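PDB 6EU9: retinoic acid receptor from Platynereis dumerilii, which binds all-trans retinoic acid in its ligand-binding domain and probably acts as a ligand-controlled transcription factor of the nuclear receptor family. Local coordinates for residues 57-61 against 90-94. Sequence-based numbering, arbitrary orientation.
Sequences AIANV and IIILR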
loop_
_atom_site.group_PDB
_atom_site.type_symbol
_atom_site.label_atom_id
_atom_site.label_comp_id
_atom_site.label_asym_id
_atom_site.label_seq_id
_atom_site.Cartn_x
_atom_site.Cartn_y
_atom_site.Cartn_z
ATOM N N ALA A 57 -10.107 5.066 -14.580
ATOM C CA ALA A 57 -10.660 3.765 -14.317
ATOM C C ALA A 57 -9.884 3.060 -13.229
ATOM O O ALA A 57 -10.462 2.501 -12.309
ATOM C CB ALA A 57 -10.719 2.949 -15.608
ATOM N N ILE A 58 -8.559 3.116 -13.368
ATOM C CA ILE A 58 -7.621 2.661 -12.330
ATOM C C ILE A 58 -7.820 3.527 -11.094
ATOM O O ILE A 58 -7.749 3.084 -9.972
ATOM C CB ILE A 58 -6.156 2.716 -12.834
ATOM C CG1 ILE A 58 -5.911 1.499 -13.755
ATOM C CG2 ILE A 58 -5.135 2.601 -11.710
ATOM C CD1 ILE A 58 -4.560 1.485 -14.473
ATOM N N ALA A 59 -8.016 4.809 -11.342
ATOM C CA ALA A 59 -7.890 5.793 -10.299
ATOM C C ALA A 59 -9.032 5.505 -9.346
ATOM O O ALA A 59 -8.806 5.505 -8.108
ATOM C CB ALA A 59 -7.961 7.200 -10.876
ATOM N N ASN A 60 -10.207 5.191 -9.905
ATOM C CA ASN A 60 -11.361 4.963 -9.072
ATOM C C ASN A 60 -11.274 3.686 -8.260
ATOM O O ASN A 60 -11.732 3.666 -7.131
ATOM C CB ASN A 60 -12.600 4.964 -9.931
ATOM C CG ASN A 60 -12.942 6.341 -10.425
ATOM O OD1 ASN A 60 -12.750 7.314 -9.696
ATOM N ND2 ASN A 60 -13.505 6.428 -11.635
ATOM N N VAL A 61 -10.637 2.653 -8.803
ATOM C CA VAL A 61 -10.483 1.404 -8.092
ATOM C C VAL A 61 -9.624 1.615 -6.850
ATOM O O VAL A 61 -9.909 1.011 -5.805
ATOM C CB VAL A 61 -9.857 0.287 -8.930
ATOM C CG1 VAL A 61 -9.648 -0.995 -8.089
ATOM C CG2 VAL A 61 -10.694 0.058 -10.175
ATOM N N ILE A 90 -10.995 -5.968 -11.196
ATOM C CA ILE A 90 -12.093 -5.107 -10.748
ATOM C C ILE A 90 -12.599 -4.243 -11.921
ATOM O O ILE A 90 -13.786 -4.023 -12.087
ATOM C CB ILE A 90 -11.705 -4.273 -9.510
ATOM C CG1 ILE A 90 -11.446 -5.221 -8.350
ATOM C CG2 ILE A 90 -12.775 -3.306 -9.068
ATOM C CD1 ILE A 90 -10.725 -4.683 -7.126
ATOM N N ILE A 91 -11.691 -3.723 -12.725
ATOM C CA ILE A 91 -12.039 -2.886 -13.881
ATOM C C ILE A 91 -12.826 -3.673 -14.905
ATOM O O ILE A 91 -13.763 -3.153 -15.483
ATOM C CB ILE A 91 -10.724 -2.333 -14.525
ATOM C CG1 ILE A 91 -10.307 -1.075 -13.797
ATOM C CG2 ILE A 91 -10.749 -2.151 -16.047
ATOM C CD1 ILE A 91 -8.926 -0.632 -14.164
ATOM N N ILE A 92 -12.443 -4.927 -15.138
ATOM C CA ILE A 92 -13.207 -5.715 -16.041
ATOM C C ILE A 92 -14.592 -5.945 -15.475
ATOM O O ILE A 92 -15.608 -5.893 -16.166
ATOM C CB ILE A 92 -12.450 -6.994 -16.389
ATOM C CG1 ILE A 92 -11.177 -6.582 -17.152
ATOM C CG2 ILE A 92 -13.324 -7.971 -17.187
ATOM C CD1 ILE A 92 -10.115 -7.644 -17.302
ATOM N N LEU A 93 -14.670 -6.241 -14.204
ATOM C CA LEU A 93 -15.956 -6.492 -13.544
ATOM C C LEU A 93 -16.829 -5.264 -13.613
ATOM O O LEU A 93 -17.995 -5.331 -13.809
ATOM C CB LEU A 93 -15.700 -6.964 -12.110
ATOM C CG LEU A 93 -16.877 -7.722 -11.494
ATOM C CD1 LEU A 93 -17.267 -8.992 -12.231
ATOM C CD2 LEU A 93 -16.419 -8.095 -10.111
ATOM N N ARG A 94 -16.240 -4.103 -13.423
ATOM C CA ARG A 94 -16.938 -2.847 -13.440
ATOM C C ARG A 94 -17.470 -2.571 -14.818
ATOM O O ARG A 94 -18.575 -2.139 -15.030
ATOM C CB ARG A 94 -16.025 -1.761 -12.989
ATOM C CG ARG A 94 -16.285 -1.398 -11.575
ATOM C CD ARG A 94 -15.069 -0.638 -11.005
ATOM N NE ARG A 94 -15.199 -0.476 -9.568
ATOM C CZ ARG A 94 -15.036 0.665 -8.896
ATOM N NH1 ARG A 94 -14.754 1.783 -9.538
ATOM N NH2 ARG A 94 -15.212 0.666 -7.604
#
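Val61 points toward helix segment 90-94 and meets it with both methyl branches. CG2 rests mainly on Ile91, with Val61 CG2 3.8 Å from Ile91 CG1, and these two side chains cross at about a right angle. It also brushes the CG2 methyl of Ile90. CG1 turns to Ile90, which it meets at both the CD1 tip and the CG2 methyl: Val61 CG1 lies 4.0 Å from both CD1 and CG2 of Ile90. The valine torsion sends CG1 to Ile90 and CG2 to Ile91: CG1 lies anti to the backbone N (chi1 177°), which leaves CG2 beside that nitrogen, on the Ile91 side. An alanine here would probably take away the methyls that Ile90 and Ile91 pack on in segment 57-61 and open a gap between the two helices.

Ile91 reaches further along segment 57-61. Its CD1 end meets Ile58 at a slant, with Ile91 CD1 3.7 Å from Ile58 CG1. Ala57 adds a looser touch, its CB 4.3 Å from Ile91 CD1.

The two segments belong to helices 47-66 and 76-97 of the mostly helical nuclear receptor ligand-binding domain, the layered fold often called an antiparallel helical sandwich. The axes of segments 57-61 and 90-94 pass 10.3 Å apart at 105°, so the packing is close to perpendicular. No hydrogen bond joins the segments.

Arg94 borders the apolar patch on the Asn60 side. Its chain is extended from CG to NE, which carries the guanidinium over to segment 57-61. There Arg94 NH1 lies 3.9 Å from Asn60 CB, in van der Waals contact. NH2 is hydrogen-bonded to Thr22 OG1, and NH1 too has a hydrogen bond outside the two segments. Further out, Ile58 also packs on Ile232, Met235 and Leu236 of helix 230-236, while Ile90 touches Ser152 of helix 145-156.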